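Local coordinates for bilirubin-inducible fluorescent protein UnaG (Anguilla japonica, PDB 4I3B) that binds unconjugated bilirubin with high affinity inside its beta-barrel and, once loaded and excited, emits green fluorescence, at residues 15-18 with 19-22; 57-60 with 61-64; 100-104 with 105-109. All coordinates share one frame; numbering follows the deposited sequence. Where two conformers were deposited one is given.

Contact 1 (15-18 with 19-22); sequences HNFG and EYLK. With BLR (3-[5-[(Z)-(4-ethenyl-3-methyl-5-oxidanylidene-pyrrol-2-ylidene)methyl]-2-[[5-[(Z)-(3-ethenyl-4-methyl-5-oxidanylidene-pyrrol-2-ylidene)methyl]-3-(3-hydroxy-3-oxopropyl)-4-methyl-1H-pyrrol-2-yl]methyl]-4-methyl-1H-pyrrol-3-yl]propanoic acid), chain G.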
# COMPACT_ATOMS: atom_id res chain seq x y z
N HIS A 15 2.91 7.01 -10.55
CA HIS A 15 4.12 7.16 -11.36
C HIS A 15 5.13 6.11 -10.97
O HIS A 15 5.45 5.92 -9.79
CB HIS A 15 4.73 8.55 -11.20
CG HIS A 15 5.95 8.76 -12.04
ND1 HIS A 15 5.90 8.74 -13.42
CD2 HIS A 15 7.26 8.91 -11.72
CE1 HIS A 15 7.11 8.92 -13.91
NE2 HIS A 15 7.96 9.03 -12.90
N ASN A 16 5.66 5.45 -12.00
CA ASN A 16 6.71 4.47 -11.91
C ASN A 16 6.28 3.19 -11.16
O ASN A 16 7.13 2.44 -10.68
CB ASN A 16 7.99 5.05 -11.28
CG ASN A 16 9.27 4.40 -11.85
OD1 ASN A 16 9.42 4.20 -13.06
ND2 ASN A 16 10.17 4.03 -10.96
N PHE A 17 4.98 2.93 -11.10
CA PHE A 17 4.48 1.86 -10.26
C PHE A 17 4.81 0.47 -10.83
O PHE A 17 5.26 -0.42 -10.10
CB PHE A 17 2.98 2.03 -10.01
CG PHE A 17 2.39 1.04 -9.02
CD1 PHE A 17 3.00 0.76 -7.80
CD2 PHE A 17 1.20 0.39 -9.33
CE1 PHE A 17 2.43 -0.14 -6.93
CE2 PHE A 17 0.63 -0.50 -8.43
CZ PHE A 17 1.26 -0.78 -7.25
N GLY A 18 4.63 0.29 -12.14
CA GLY A 18 5.01 -0.97 -12.73
C GLY A 18 6.46 -1.30 -12.54
O GLY A 18 6.81 -2.46 -12.33
N GLU A 19 7.32 -0.29 -12.64
CA GLU A 19 8.76 -0.48 -12.43
C GLU A 19 9.05 -0.91 -10.98
O GLU A 19 9.86 -1.82 -10.73
CB GLU A 19 9.51 0.80 -12.78
CG GLU A 19 9.48 1.13 -14.27
CD GLU A 19 8.23 1.89 -14.80
OE1 GLU A 19 7.20 2.07 -14.11
OE2 GLU A 19 8.31 2.36 -15.96
N TYR A 20 8.34 -0.33 -10.02
CA TYR A 20 8.44 -0.74 -8.62
C TYR A 20 7.99 -2.19 -8.48
O TYR A 20 8.66 -3.00 -7.82
CB TYR A 20 7.60 0.18 -7.73
CG TYR A 20 7.48 -0.37 -6.34
CD1 TYR A 20 8.49 -0.17 -5.41
CD2 TYR A 20 6.39 -1.16 -5.96
CE1 TYR A 20 8.40 -0.72 -4.15
CE2 TYR A 20 6.30 -1.72 -4.70
CZ TYR A 20 7.29 -1.50 -3.80
OH TYR A 20 7.17 -2.07 -2.55
N LEU A 21 6.88 -2.56 -9.12
CA LEU A 21 6.38 -3.92 -9.00
C LEU A 21 7.38 -4.94 -9.59
O LEU A 21 7.59 -6.01 -9.03
CB LEU A 21 4.99 -4.05 -9.63
CG LEU A 21 3.87 -3.25 -8.92
CD1 LEU A 21 2.59 -3.41 -9.71
CD2 LEU A 21 3.67 -3.77 -7.51
N LYS A 22 8.01 -4.58 -10.71
CA LYS A 22 9.07 -5.41 -11.28
C LYS A 22 10.25 -5.56 -10.32
O LYS A 22 10.85 -6.63 -10.20
CB LYS A 22 9.56 -4.86 -12.63
CG LYS A 22 10.83 -5.53 -13.15
CD LYS A 22 11.12 -5.16 -14.61
CE LYS A 22 12.44 -5.78 -15.09
NZ LYS A 22 12.38 -6.16 -16.52
CHA BLR G . -2.81 -1.17 -3.03
NA BLR G . -2.65 -0.77 -0.54
C1A BLR G . -2.80 -1.62 -1.58
C2A BLR G . -2.82 -2.92 -1.10
C3A BLR G . -2.65 -2.83 0.28
C4A BLR G . -2.56 -1.49 0.61
CMA BLR G . -2.61 -3.98 1.25
CAA BLR G . -3.00 -4.17 -1.92
CBA BLR G . -1.73 -4.89 -2.15
CGA BLR G . -1.90 -6.15 -2.93
O1A BLR G . -2.87 -6.30 -3.73
O2A BLR G . -1.03 -7.07 -2.72
CHB BLR G . -2.40 -0.97 1.98
NB BLR G . -3.02 1.38 1.65
C1B BLR G . -2.61 0.29 2.46
C2B BLR G . -2.44 0.75 3.78
C3B BLR G . -2.73 2.00 3.88
C4B BLR G . -3.12 2.61 2.54
CMB BLR G . -2.00 -0.15 4.91
OB BLR G . -3.44 3.69 2.17
CAB BLR G . -2.70 2.85 5.10
CBB BLR G . -3.01 4.18 5.12
NC BLR G . -2.07 -4.35 -7.18
C1C BLR G . -2.56 -5.31 -8.28
C2C BLR G . -1.35 -6.15 -8.48
C3C BLR G . -0.38 -5.80 -7.70
C4C BLR G . -0.72 -4.73 -6.87
CMC BLR G . -1.38 -7.27 -9.46
OC BLR G . -3.64 -5.29 -8.80
CAC BLR G . 0.94 -6.44 -7.60
CBC BLR G . 1.61 -6.92 -8.67
CHD BLR G . 0.04 -4.11 -5.93
ND BLR G . -1.65 -2.66 -4.67
C1D BLR G . -0.42 -3.11 -4.95
C2D BLR G . 0.51 -2.41 -4.04
C3D BLR G . -0.22 -1.55 -3.26
C4D BLR G . -1.64 -1.70 -3.61
CMD BLR G . 1.99 -2.63 -4.06
CAD BLR G . 0.35 -0.67 -2.18
CBD BLR G . 0.49 0.75 -2.68
CGD BLR G . -0.79 1.49 -2.57
O1D BLR G . -1.30 1.98 -3.60
O2D BLR G . -1.35 1.67 -1.46
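With CG of Phe17 trans to the backbone N (chi1 -174°) and CG of Leu21 trans to its own carbonyl carbon (chi1 -66°), the two side chains, one helical turn apart, converge on the same side of helix 17-23. The methyl CD1 of Leu21 sits over one face of the Phe17 ring, 4.0 Å from the ring centroid and 20° off the normal, a CH-pi contact shifted toward the rim. Both residues then reach the pigment. Phe17 CZ is 3.7 Å from BLR C2D, with the ligand pyrrole at the ring edge, while Leu21 CD1 lies 3.8 Å from the vinyl carbon CBC of BLR. Arg132 adds a cation-pi contact to the same Phe17 ring.

Tyr20 brings CD2 to 4.2 Å from Phe17 CE1, a looser apolar approach, and its hydroxyl has Thr108 as partner. Along the backbone, i to i+4 bonds run from Tyr20 N to Asn16 O, from Leu21 N to Phe17 O (2.9 Å) and from Lys22 N to Gly18 O.

At the start of the helix Asn16 holds the N-cap position without a capping bond from its side chain. The Asn16 and Glu19 side chains cross at about a right angle, with Asn16 OD1 3.1 Å from Glu19 CD; this is no hydrogen bond, since OD1 and OE1 are both acceptors. Asn16 ND2 is bonded to Val129 O.

Phe17 and Leu21 thus form the pocket-facing side of the first helix in the helix-turn-helix lid of the fatty-acid-binding-protein fold.

Contact 2 (57-60 with 61-64); sequences NGPP and TFLD. With BLR (3-[5-[(Z)-(4-ethenyl-3-methyl-5-oxidanylidene-pyrrol-2-ylidene)methyl]-2-[[5-[(Z)-(3-ethenyl-4-methyl-5-oxidanylidene-pyrrol-2-ylidene)methyl]-3-(3-hydroxy-3-oxopropyl)-4-methyl-1H-pyrrol-2-yl]methyl]-4-methyl-1H-pyrrol-3-yl]propanoic acid), chain G.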
# COMPACT_ATOMS: atom_id res chain seq x y z
N ASN A 57 -8.39 -3.64 -6.07
CA ASN A 57 -7.38 -3.12 -7.02
C ASN A 57 -8.01 -2.72 -8.34
O ASN A 57 -7.54 -1.80 -8.98
CB ASN A 57 -6.27 -4.14 -7.24
CG ASN A 57 -5.27 -4.19 -6.07
OD1 ASN A 57 -4.52 -3.23 -5.84
ND2 ASN A 57 -5.23 -5.31 -5.37
N GLY A 58 -9.08 -3.42 -8.73
CA GLY A 58 -9.82 -3.07 -9.94
C GLY A 58 -9.22 -3.63 -11.21
O GLY A 58 -8.23 -4.38 -11.17
N PRO A 59 -9.82 -3.32 -12.37
CA PRO A 59 -9.24 -3.76 -13.64
C PRO A 59 -7.84 -3.18 -13.82
O PRO A 59 -7.56 -2.08 -13.34
CB PRO A 59 -10.20 -3.18 -14.70
CG PRO A 59 -10.89 -2.06 -14.01
CD PRO A 59 -11.00 -2.47 -12.57
N PRO A 60 -6.96 -3.91 -14.50
CA PRO A 60 -7.21 -5.16 -15.23
C PRO A 60 -6.87 -6.44 -14.45
O PRO A 60 -6.95 -7.53 -15.02
CB PRO A 60 -6.26 -5.03 -16.42
CG PRO A 60 -5.07 -4.29 -15.84
CD PRO A 60 -5.65 -3.32 -14.85
N THR A 61 -6.50 -6.30 -13.19
CA THR A 61 -6.09 -7.46 -12.41
C THR A 61 -7.27 -8.06 -11.66
O THR A 61 -7.31 -9.26 -11.41
CB THR A 61 -4.96 -7.10 -11.44
OG1 THR A 61 -5.47 -6.21 -10.43
CG2 THR A 61 -3.79 -6.47 -12.21
N PHE A 62 -8.23 -7.21 -11.28
CA PHE A 62 -9.42 -7.62 -10.55
C PHE A 62 -9.10 -8.42 -9.29
O PHE A 62 -9.74 -9.44 -9.00
CB PHE A 62 -10.38 -8.40 -11.47
CG PHE A 62 -10.83 -7.64 -12.68
CD1 PHE A 62 -11.88 -6.73 -12.60
CD2 PHE A 62 -10.23 -7.86 -13.91
CE1 PHE A 62 -12.31 -6.05 -13.75
CE2 PHE A 62 -10.65 -7.18 -15.03
CZ PHE A 62 -11.69 -6.27 -14.95
N LEU A 63 -8.11 -7.97 -8.54
CA LEU A 63 -7.79 -8.57 -7.25
C LEU A 63 -8.27 -7.71 -6.08
O LEU A 63 -7.88 -6.56 -5.95
CB LEU A 63 -6.28 -8.75 -7.15
CG LEU A 63 -5.71 -9.74 -8.18
CD1 LEU A 63 -4.19 -9.78 -8.15
CD2 LEU A 63 -6.30 -11.12 -7.99
N ASP A 64 -9.12 -8.29 -5.23
CA ASP A 64 -9.52 -7.67 -3.98
C ASP A 64 -8.69 -8.33 -2.89
O ASP A 64 -8.41 -9.54 -2.95
CB ASP A 64 -10.99 -7.95 -3.67
CG ASP A 64 -11.96 -7.11 -4.44
OD1 ASP A 64 -11.54 -6.35 -5.34
OD2 ASP A 64 -13.18 -7.22 -4.12
CHA BLR G . -2.81 -1.17 -3.03
NA BLR G . -2.65 -0.77 -0.54
C1A BLR G . -2.80 -1.62 -1.58
C2A BLR G . -2.82 -2.92 -1.10
C3A BLR G . -2.65 -2.83 0.28
C4A BLR G . -2.56 -1.49 0.61
CMA BLR G . -2.61 -3.98 1.25
CAA BLR G . -3.00 -4.17 -1.92
CBA BLR G . -1.73 -4.89 -2.15
CGA BLR G . -1.90 -6.15 -2.93
O1A BLR G . -2.87 -6.30 -3.73
O2A BLR G . -1.03 -7.07 -2.72
CHB BLR G . -2.40 -0.97 1.98
NB BLR G . -3.02 1.38 1.65
C1B BLR G . -2.61 0.29 2.46
C2B BLR G . -2.44 0.75 3.78
C3B BLR G . -2.73 2.00 3.88
C4B BLR G . -3.12 2.61 2.54
CMB BLR G . -2.00 -0.15 4.91
OB BLR G . -3.44 3.69 2.17
CAB BLR G . -2.70 2.85 5.10
CBB BLR G . -3.01 4.18 5.12
NC BLR G . -2.07 -4.35 -7.18
C1C BLR G . -2.56 -5.31 -8.28
C2C BLR G . -1.35 -6.15 -8.48
C3C BLR G . -0.38 -5.80 -7.70
C4C BLR G . -0.72 -4.73 -6.87
CMC BLR G . -1.38 -7.27 -9.46
OC BLR G . -3.64 -5.29 -8.80
CAC BLR G . 0.94 -6.44 -7.60
CBC BLR G . 1.61 -6.92 -8.67
CHD BLR G . 0.04 -4.11 -5.93
ND BLR G . -1.65 -2.66 -4.67
C1D BLR G . -0.42 -3.11 -4.95
C2D BLR G . 0.51 -2.41 -4.04
C3D BLR G . -0.22 -1.55 -3.26
C4D BLR G . -1.64 -1.70 -3.61
CMD BLR G . 1.99 -2.63 -4.06
CAD BLR G . 0.35 -0.67 -2.18
CBD BLR G . 0.49 0.75 -2.68
CGD BLR G . -0.79 1.49 -2.57
O1D BLR G . -1.30 1.98 -3.60
O2D BLR G . -1.35 1.67 -1.46
O HOH W 1 -10.62 -5.74 -7.83
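Asn57 and Leu63 close the turn by hydrogen bonds: Leu63 O accepts twice from Asn57, from backbone N at 3.0 Å and from ND2, the two donors approaching opposite faces of the carbonyl plane. Gly58 O takes the N-H of Phe62 at 2.8 Å, from well above its carbonyl plane, and a weaker bond from Thr61 N. A water accepts from Gly58 N and donates to Asp64 OD1, linking the two.

Asn57 and Thr61 also bond the ligand. Asn57 OD1 receives BLR ND at 3.2 Å in a nearly straight bond (165°) and BLR NC in a weak one, while ND2 donates to the propionate oxygen O1A of BLR at 3.0 Å. Thr61 OG1, held between the backbone N and the carbonyl carbon (chi1 68°), donates from there to the lactam oxygen OC of BLR at 2.6 Å. With Asn57 replaced by an alanine the amide is gone, and the two ring nitrogens and the propionate would probably be left without this partner, Leu63 O keeping only the backbone donor of the pair.

Apolar packing lies at the outer end, where Pro59 CA stands over the centre of the Phe62 ring, 3.8 Å from its centroid.

This loop between strands 50-56 and 64-70 contributes amide and hydroxyl partners to the bilirubin site of the fatty-acid-binding-protein-type barrel.

Contact 3 (100-104 with 105-109); sequences VQKWD and GKETT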
# COMPACT_ATOMS: atom_id res chain seq x y z
N VAL A 100 6.70 -1.63 6.29
CA VAL A 100 7.89 -2.32 5.79
C VAL A 100 7.58 -3.79 5.61
O VAL A 100 7.01 -4.43 6.50
CB VAL A 100 9.10 -2.16 6.74
CG1 VAL A 100 10.32 -2.99 6.25
CG2 VAL A 100 9.45 -0.69 6.89
N GLN A 101 7.94 -4.32 4.43
CA GLN A 101 7.85 -5.74 4.13
C GLN A 101 9.24 -6.34 4.00
O GLN A 101 10.11 -5.73 3.35
CB GLN A 101 7.11 -5.94 2.81
CG GLN A 101 5.63 -5.57 2.86
CD GLN A 101 5.00 -5.57 1.49
OE1 GLN A 101 5.69 -5.33 0.49
NE2 GLN A 101 3.70 -5.81 1.42
N LYS A 102 9.42 -7.52 4.60
CA LYS A 102 10.67 -8.26 4.53
C LYS A 102 10.41 -9.65 4.00
O LYS A 102 9.47 -10.31 4.43
CB LYS A 102 11.28 -8.39 5.92
CG LYS A 102 11.60 -7.05 6.56
CD LYS A 102 12.08 -7.20 7.99
CE LYS A 102 11.97 -5.87 8.74
NZ LYS A 102 12.06 -6.02 10.24
N TRP A 103 11.23 -10.11 3.06
CA TRP A 103 11.03 -11.41 2.45
C TRP A 103 12.32 -11.78 1.76
O TRP A 103 12.98 -10.92 1.19
CB TRP A 103 9.86 -11.40 1.44
CG TRP A 103 10.23 -10.85 0.09
CD1 TRP A 103 10.46 -11.55 -1.05
CD2 TRP A 103 10.44 -9.47 -0.26
NE1 TRP A 103 10.81 -10.71 -2.09
CE2 TRP A 103 10.82 -9.43 -1.61
CE3 TRP A 103 10.37 -8.27 0.45
CZ2 TRP A 103 11.10 -8.24 -2.27
CZ3 TRP A 103 10.66 -7.10 -0.19
CH2 TRP A 103 11.00 -7.08 -1.56
N ASP A 104 12.73 -13.04 1.88
CA ASP A 104 13.91 -13.52 1.16
C ASP A 104 15.14 -12.63 1.36
O ASP A 104 15.93 -12.42 0.44
CB ASP A 104 13.59 -13.63 -0.34
CG ASP A 104 14.64 -14.41 -1.12
OD1 ASP A 104 15.26 -15.35 -0.55
OD2 ASP A 104 14.83 -14.09 -2.31
N GLY A 105 15.30 -12.07 2.56
CA GLY A 105 16.45 -11.22 2.85
C GLY A 105 16.39 -9.81 2.25
O GLY A 105 17.34 -9.03 2.37
N LYS A 106 15.28 -9.48 1.60
CA LYS A 106 15.06 -8.18 1.00
C LYS A 106 14.07 -7.36 1.85
O LYS A 106 13.37 -7.91 2.69
CB LYS A 106 14.48 -8.37 -0.40
CG LYS A 106 15.38 -9.17 -1.32
CD LYS A 106 14.63 -9.55 -2.57
CE LYS A 106 15.48 -10.39 -3.50
NZ LYS A 106 14.71 -10.91 -4.66
N GLU A 107 14.05 -6.05 1.67
CA GLU A 107 13.07 -5.19 2.32
C GLU A 107 12.56 -4.17 1.31
O GLU A 107 13.27 -3.82 0.37
CB GLU A 107 13.65 -4.50 3.58
CG GLU A 107 14.22 -5.49 4.58
CD GLU A 107 14.43 -4.94 6.01
OE1 GLU A 107 13.75 -3.97 6.43
OE2 GLU A 107 15.29 -5.51 6.72
N THR A 108 11.31 -3.75 1.51
CA THR A 108 10.74 -2.66 0.74
C THR A 108 9.87 -1.83 1.69
O THR A 108 9.34 -2.34 2.68
CB THR A 108 9.94 -3.18 -0.49
OG1 THR A 108 9.56 -2.06 -1.29
CG2 THR A 108 8.71 -3.98 -0.12
N THR A 109 9.73 -0.53 1.41
CA THR A 109 9.06 0.38 2.30
C THR A 109 8.00 1.22 1.57
O THR A 109 8.20 1.64 0.43
CB THR A 109 10.11 1.29 2.97
OG1 THR A 109 11.12 0.47 3.57
CG2 THR A 109 9.50 2.21 4.03
O HOH W 2 12.78 -13.32 -3.74
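Gly105 forms the tip of the turn with Asp104, both at positive phi, as a type I' turn from Trp103 to Lys106 requires. Lys106 closes that turn: its N-H bonds to Trp103 O at 2.7 Å, and its carbonyl takes the Trp103 N-H in return. Its CB lies over the six-membered ring of Trp103, 3.8 Å from the centroid and 8° off the normal, a CH-pi contact. The indole can lie across Lys106 because Trp103 CG sits between backbone N and carbonyl carbon (chi1 81°). Arg83 makes a cation-pi contact with the same indole. At the far end of the lysine, NZ is 4.0 Å from Asp104 OD2, a long salt bridge that a water also spans.

This is a tight two-residue beta hairpin joining antiparallel strands 96-103 and 106-115 of the lipocalin-like barrel, their local axes 163° apart.

Glu107 pairs with Lys102 on the face that also carries Val100 and Thr109, the two chains running alongside each other. In the conformer given, Lys102 CE comes close to Glu107 OE1, although the charged ends themselves do not meet. The backbone N and O of Thr108 bond to O and N of Gln101; its methyl CG2 lies 3.4 Å from Gln101 OE1 and 3.7 Å from Trp103 CZ3, while its OG1 is bonded to Thr124 O. Gln101 OE1 is bonded to Arg83. Thr109 pairs with Val100, its OG1 facing CG2 of Val100 in one of two conformers.

From the N terminus, contact 1 comes first, where strand 7-15 gives way to helix 17-23; it winds one helical turn and closes no long loop. Contact 2 follows, closing the short connection between strands 50-56 and 64-70, and contact 3 closes the hairpin between strands 96-103 and 106-115. All three are in series along the chain, so none nests within or crosses another. Contacts 1 and 2 stay about 6 Å apart at their nearest atoms, yet both touch the same bilirubin. Contacts 1 and 3 meet directly through a probable hydrogen bond, Tyr20 OH lying 2.7 Å from Thr108 OG1, which ties the first helix to a barrel hairpin. Contacts 2 and 3 remain about 11 Å apart at their nearest atoms.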